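Local atomic coordinates of transcriptional regulator (LacI family) (Clostridium acetobutylicum ATCC 824, PDB entry 3G85), a protein that probably acts as a DNA-binding transcription factor of the LacI family, recognising regulatory sequences and carrying a domain related to periplasmic binding proteins. Residues K11-L16 with N44-I49; D70-A75 with L90-I95. All blocks are in the same frame, centred on the assembly; numbering follows the deposited sequence.

Interaction 1. Residues K11-L16 with N44-I49; sequences KPTIAL and NYNVVI
Residues 13-16 and 46-49 run side by side as parallel strands, their axes 25° apart, and I14 and L16 take part in the backbone bonding on this side: I14 N gives to N46 O (2.8 Å), I14 O takes V48 N, and L16 N gives to V48 O. P12 O begins the series by receiving N46 N at 3.0 Å. Before the strands start, the P12 ring lies against Y45, P12 CG 3.6 Å from Y45 CE1, the two side chains crossing at about a right angle. I14 comes over a face of the same phenol ring, where I14 CD1 makes a CH-pi contact 4.0 Å from the Y45 centroid. I14 CG1 lies anti to the carbonyl carbon (chi1 -58°), and chi2 of 165° stretches CD1 onward to the ring. On the face that carries T13, N46 and V48, T13 CG2 lies 3.8 Å from V48 CG2. At the exposed end, the extended K11 chain passes N46, and K11 NZ is hydrogen-bonded to Y43 O. The pair closes a beta-alpha-beta unit: helix 27-40 covers V47 and I49, helix 245-260 packs on I14 and Y45, and strand 71-74 lies on the other side of 13-16.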
loop_
_atom_site.group_PDB
_atom_site.type_symbol
_atom_site.label_atom_id
_atom_site.label_comp_id
_atom_site.label_asym_id
_atom_site.label_seq_id
_atom_site.Cartn_x
_atom_site.Cartn_y
_atom_site.Cartn_z
ATOM N N LYS A 11 18.735 14.415 21.125
ATOM C CA LYS A 11 17.453 14.381 20.337
ATOM C C LYS A 11 16.735 13.050 20.553
ATOM O O LYS A 11 17.387 12.010 20.642
ATOM C CB LYS A 11 17.732 14.520 18.841
ATOM C CG LYS A 11 17.911 15.913 18.315
ATOM C CD LYS A 11 18.278 15.813 16.855
ATOM C CE LYS A 11 18.669 17.170 16.333
ATOM N NZ LYS A 11 18.942 17.117 14.891
ATOM N N PRO A 12 15.392 13.068 20.619
ATOM C CA PRO A 12 14.685 11.773 20.757
ATOM C C PRO A 12 14.754 10.986 19.439
ATOM O O PRO A 12 14.863 11.596 18.380
ATOM C CB PRO A 12 13.243 12.172 21.031
ATOM C CG PRO A 12 13.218 13.716 21.116
ATOM C CD PRO A 12 14.481 14.224 20.532
ATOM N N THR A 13 14.679 9.661 19.507
ATOM C CA THR A 13 14.743 8.850 18.291
ATOM C C THR A 13 13.442 8.086 18.057
ATOM O O THR A 13 12.942 7.394 18.966
ATOM C CB THR A 13 15.919 7.835 18.327
ATOM O OG1 THR A 13 17.140 8.554 18.533
ATOM C CG2 THR A 13 16.014 7.061 17.009
ATOM N N ILE A 14 12.947 8.185 16.827
ATOM C CA ILE A 14 11.787 7.421 16.376
ATOM C C ILE A 14 12.269 6.286 15.443
ATOM O O ILE A 14 12.968 6.551 14.453
ATOM C CB ILE A 14 10.828 8.302 15.560
ATOM C CG1 ILE A 14 10.352 9.513 16.396
ATOM C CG2 ILE A 14 9.618 7.480 15.025
ATOM C CD1 ILE A 14 9.702 10.589 15.551
ATOM N N ALA A 15 11.854 5.059 15.731
ATOM C CA ALA A 15 12.233 3.915 14.899
ATOM C C ALA A 15 11.090 3.541 13.945
ATOM O O ALA A 15 9.923 3.421 14.366
ATOM C CB ALA A 15 12.626 2.717 15.765
ATOM N N LEU A 16 11.444 3.343 12.677
ATOM C CA LEU A 16 10.529 2.763 11.720
ATOM C C LEU A 16 10.895 1.288 11.615
ATOM O O LEU A 16 11.952 0.953 11.058
ATOM C CB LEU A 16 10.657 3.432 10.364
ATOM C CG LEU A 16 9.814 2.865 9.224
ATOM C CD1 LEU A 16 8.302 3.035 9.504
ATOM C CD2 LEU A 16 10.226 3.525 7.927
ATOM N N ASN A 44 14.036 17.994 14.717
ATOM C CA ASN A 44 13.928 17.837 16.159
ATOM C C ASN A 44 13.902 16.381 16.631
ATOM O O ASN A 44 13.981 16.112 17.839
ATOM C CB ASN A 44 12.746 18.644 16.709
ATOM C CG ASN A 44 11.393 18.083 16.299
ATOM O OD1 ASN A 44 11.183 17.623 15.153
ATOM N ND2 ASN A 44 10.439 18.157 17.232
ATOM N N TYR A 45 13.799 15.449 15.677
ATOM C CA TYR A 45 13.909 13.996 15.948
ATOM C C TYR A 45 14.952 13.357 15.040
ATOM O O TYR A 45 15.088 13.746 13.874
ATOM C CB TYR A 45 12.553 13.272 15.708
ATOM C CG TYR A 45 11.497 13.575 16.736
ATOM C CD1 TYR A 45 11.444 12.872 17.943
ATOM C CD2 TYR A 45 10.569 14.578 16.521
ATOM C CE1 TYR A 45 10.476 13.154 18.902
ATOM C CE2 TYR A 45 9.602 14.873 17.468
ATOM C CZ TYR A 45 9.568 14.168 18.659
ATOM O OH TYR A 45 8.605 14.475 19.595
ATOM N N ASN A 46 15.674 12.384 15.583
ATOM C CA ASN A 46 16.363 11.393 14.780
ATOM C C ASN A 46 15.338 10.320 14.400
ATOM O O ASN A 46 14.472 9.950 15.207
ATOM C CB ASN A 46 17.472 10.681 15.565
ATOM C CG ASN A 46 18.563 11.608 16.047
ATOM O OD1 ASN A 46 18.926 11.582 17.242
ATOM N ND2 ASN A 46 19.103 12.418 15.141
ATOM N N VAL A 47 15.461 9.825 13.179
ATOM C CA VAL A 47 14.727 8.650 12.736
ATOM C C VAL A 47 15.744 7.562 12.389
ATOM O O VAL A 47 16.843 7.835 11.889
ATOM C CB VAL A 47 13.834 8.974 11.492
ATOM C CG1 VAL A 47 13.324 7.678 10.826
ATOM C CG2 VAL A 47 12.651 9.859 11.893
ATOM N N VAL A 48 15.360 6.327 12.647
ATOM C CA VAL A 48 16.192 5.174 12.415
ATOM C C VAL A 48 15.259 4.175 11.730
ATOM O O VAL A 48 14.061 4.183 12.018
ATOM C CB VAL A 48 16.665 4.731 13.800
ATOM C CG1 VAL A 48 16.808 3.279 13.920
ATOM C CG2 VAL A 48 17.938 5.497 14.166
ATOM N N ILE A 49 15.756 3.416 10.742
ATOM C CA ILE A 49 14.966 2.351 10.127
ATOM C C ILE A 49 15.534 1.000 10.614
ATOM O O ILE A 49 16.745 0.758 10.504
ATOM C CB ILE A 49 14.972 2.461 8.578
ATOM C CG1 ILE A 49 14.416 3.823 8.107
ATOM C CG2 ILE A 49 14.200 1.296 7.923
ATOM C CD1 ILE A 49 14.814 4.124 6.645
#

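Interaction 2. Residues D70-A75 with L90-I95; sequences DAAIIA and LTLPII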
loop_
_atom_site.group_PDB
_atom_site.type_symbol
_atom_site.label_atom_id
_atom_site.label_comp_id
_atom_site.label_asym_id
_atom_site.label_seq_id
_atom_site.Cartn_x
_atom_site.Cartn_y
_atom_site.Cartn_z
ATOM N N ASP A 70 12.370 6.221 21.629
ATOM C CA ASP A 70 11.388 7.163 22.174
ATOM C C ASP A 70 9.985 6.954 21.599
ATOM O O ASP A 70 8.995 7.344 22.226
ATOM C CB ASP A 70 11.845 8.586 21.956
ATOM C CG ASP A 70 13.132 8.878 22.700
ATOM O OD1 ASP A 70 13.059 9.051 23.940
ATOM O OD2 ASP A 70 14.203 8.868 22.055
ATOM N N ALA A 71 9.923 6.356 20.403
ATOM C CA ALA A 71 8.663 6.038 19.733
ATOM C C ALA A 71 8.964 5.087 18.584
ATOM O O ALA A 71 10.117 4.986 18.121
ATOM C CB ALA A 71 8.010 7.315 19.199
ATOM N N ALA A 72 7.939 4.386 18.112
ATOM C CA ALA A 72 8.125 3.503 16.958
ATOM C C ALA A 72 6.935 3.603 16.039
ATOM O O ALA A 72 5.814 3.822 16.499
ATOM C CB ALA A 72 8.293 2.068 17.407
ATOM N N ILE A 73 7.187 3.386 14.753
ATOM C CA ILE A 73 6.135 3.273 13.743
ATOM C C ILE A 73 6.360 1.895 13.140
ATOM O O ILE A 73 7.500 1.589 12.739
ATOM C CB ILE A 73 6.341 4.294 12.598
ATOM C CG1 ILE A 73 6.364 5.742 13.129
ATOM C CG2 ILE A 73 5.246 4.118 11.566
ATOM C CD1 ILE A 73 7.036 6.761 12.188
ATOM N N ILE A 74 5.310 1.077 13.050
ATOM C CA ILE A 74 5.449 -0.247 12.437
ATOM C C ILE A 74 4.843 -0.204 11.070
ATOM O O ILE A 74 3.635 -0.016 10.956
ATOM C CB ILE A 74 4.721 -1.336 13.206
ATOM C CG1 ILE A 74 4.868 -1.175 14.723
ATOM C CG2 ILE A 74 5.175 -2.712 12.657
ATOM C CD1 ILE A 74 6.289 -1.061 15.284
ATOM N N ALA A 75 5.681 -0.363 10.043
ATOM C CA ALA A 75 5.239 -0.211 8.648
ATOM C C ALA A 75 4.185 -1.236 8.196
ATOM O O ALA A 75 3.235 -0.875 7.487
ATOM C CB ALA A 75 6.443 -0.219 7.715
ATOM N N LEU A 90 3.631 -1.737 26.726
ATOM C CA LEU A 90 4.923 -1.182 26.331
ATOM C C LEU A 90 5.158 0.264 26.755
ATOM O O LEU A 90 4.217 1.012 27.032
ATOM C CB LEU A 90 5.140 -1.370 24.825
ATOM C CG LEU A 90 5.154 -2.829 24.340
ATOM C CD1 LEU A 90 5.500 -2.838 22.887
ATOM C CD2 LEU A 90 6.161 -3.706 25.121
ATOM N N THR A 91 6.435 0.634 26.774
ATOM C CA THR A 91 6.935 1.850 27.432
ATOM C C THR A 91 7.154 3.053 26.489
ATOM O O THR A 91 7.750 4.074 26.900
ATOM C CB THR A 91 8.273 1.550 28.189
ATOM O OG1 THR A 91 9.328 1.264 27.245
ATOM C CG2 THR A 91 8.107 0.357 29.186
ATOM N N LEU A 92 6.678 2.932 25.246
ATOM C CA LEU A 92 6.899 3.946 24.214
ATOM C C LEU A 92 5.667 4.025 23.292
ATOM O O LEU A 92 4.978 3.018 23.074
ATOM C CB LEU A 92 8.172 3.644 23.398
ATOM C CG LEU A 92 8.084 2.637 22.248
ATOM C CD1 LEU A 92 9.325 2.676 21.355
ATOM C CD2 LEU A 92 7.835 1.214 22.749
ATOM N N PRO A 93 5.380 5.211 22.757
ATOM C CA PRO A 93 4.263 5.318 21.819
ATOM C C PRO A 93 4.578 4.533 20.544
ATOM O O PRO A 93 5.710 4.632 20.025
ATOM C CB PRO A 93 4.231 6.799 21.473
ATOM C CG PRO A 93 5.026 7.475 22.560
ATOM C CD PRO A 93 6.052 6.498 22.970
ATOM N N ILE A 94 3.585 3.791 20.056
ATOM C CA ILE A 94 3.699 3.003 18.827
ATOM C C ILE A 94 2.580 3.373 17.869
ATOM O O ILE A 94 1.406 3.342 18.230
ATOM C CB ILE A 94 3.619 1.473 19.086
ATOM C CG1 ILE A 94 4.762 1.012 20.022
ATOM C CG2 ILE A 94 3.601 0.703 17.744
ATOM C CD1 ILE A 94 4.911 -0.489 20.209
ATOM N N ILE A 95 2.953 3.723 16.645
ATOM C CA ILE A 95 1.981 4.008 15.589
ATOM C C ILE A 95 1.945 2.824 14.609
ATOM O O ILE A 95 2.983 2.424 14.077
ATOM C CB ILE A 95 2.378 5.263 14.837
ATOM C CG1 ILE A 95 2.598 6.394 15.841
ATOM C CG2 ILE A 95 1.283 5.691 13.846
ATOM C CD1 ILE A 95 2.963 7.614 15.202
#
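Strands 71-74 and 94-97, joined through helix 79-87 in a beta-alpha-beta unit, meet here in the interior of a parallel sheet, with A72 paired to I94 and I73 to I95. Three backbone bonds of nearly equal length tie them: A72 N to P93 O, I95 N to A72 O and I74 N to I95 O, each 2.9 Å. A72 thus uses both its N-H and its carbonyl toward the same neighbour, and the A72 O bond to I95 N lies in the carbonyl plane. The same oxygen also receives a CA-H...O contact from I94 CA at 3.3 Å.

Ahead of the strand, P93 brings ring atom CD to within 3.2 Å of D70 O. L92 reaches across beside it: L92 CG is set between its own backbone N and carbonyl carbon (chi1 82°), and L92 CD1 rests on the backbone of A71, 3.7 Å from A71 C, and meets the A72 methyl, 4.1 Å from A72 CB. Further along, on the face that carries A72 and I94, I74 crosses I94 at a slant, with I74 CG1 3.8 Å from I94 CG2. On the other face I73 CG1 and I95 CB are a looser apolar pair, 4.4 Å apart.

Helix 245-260 packs on this second face, touching A71, I73, P93 and I95, while L85 of helix 79-87 rests on I94 from the first. Apolar strands with helices on both faces, linked by a helical crossover between parallel neighbours, are the hallmark of the Rossmann-like alpha/beta subdomain found in periplasmic binding proteins and LacI-family regulators.

How the interactions relate
Both interactions belong to one parallel sheet, in which strand 13-19 of interaction 1 is the direct neighbour of strand 71-74 of interaction 2; their centres lie 11 Å apart. The join includes the A15 O to I73 N bond and T13 N with D70 OD2, so the exposed D70, at the start of 70-75, serves interaction 1. Strand 46-52 is outermost within the chain, and interaction 1 is accordingly only partly buried, mixing lysine, asparagine and tyrosine with aliphatic residues. Interaction 2 lies deeper and depends on alanine, isoleucine, leucine and proline. Helix 245-260 packs against both, whereas each has its own crossover helix, 27-40 or 79-87.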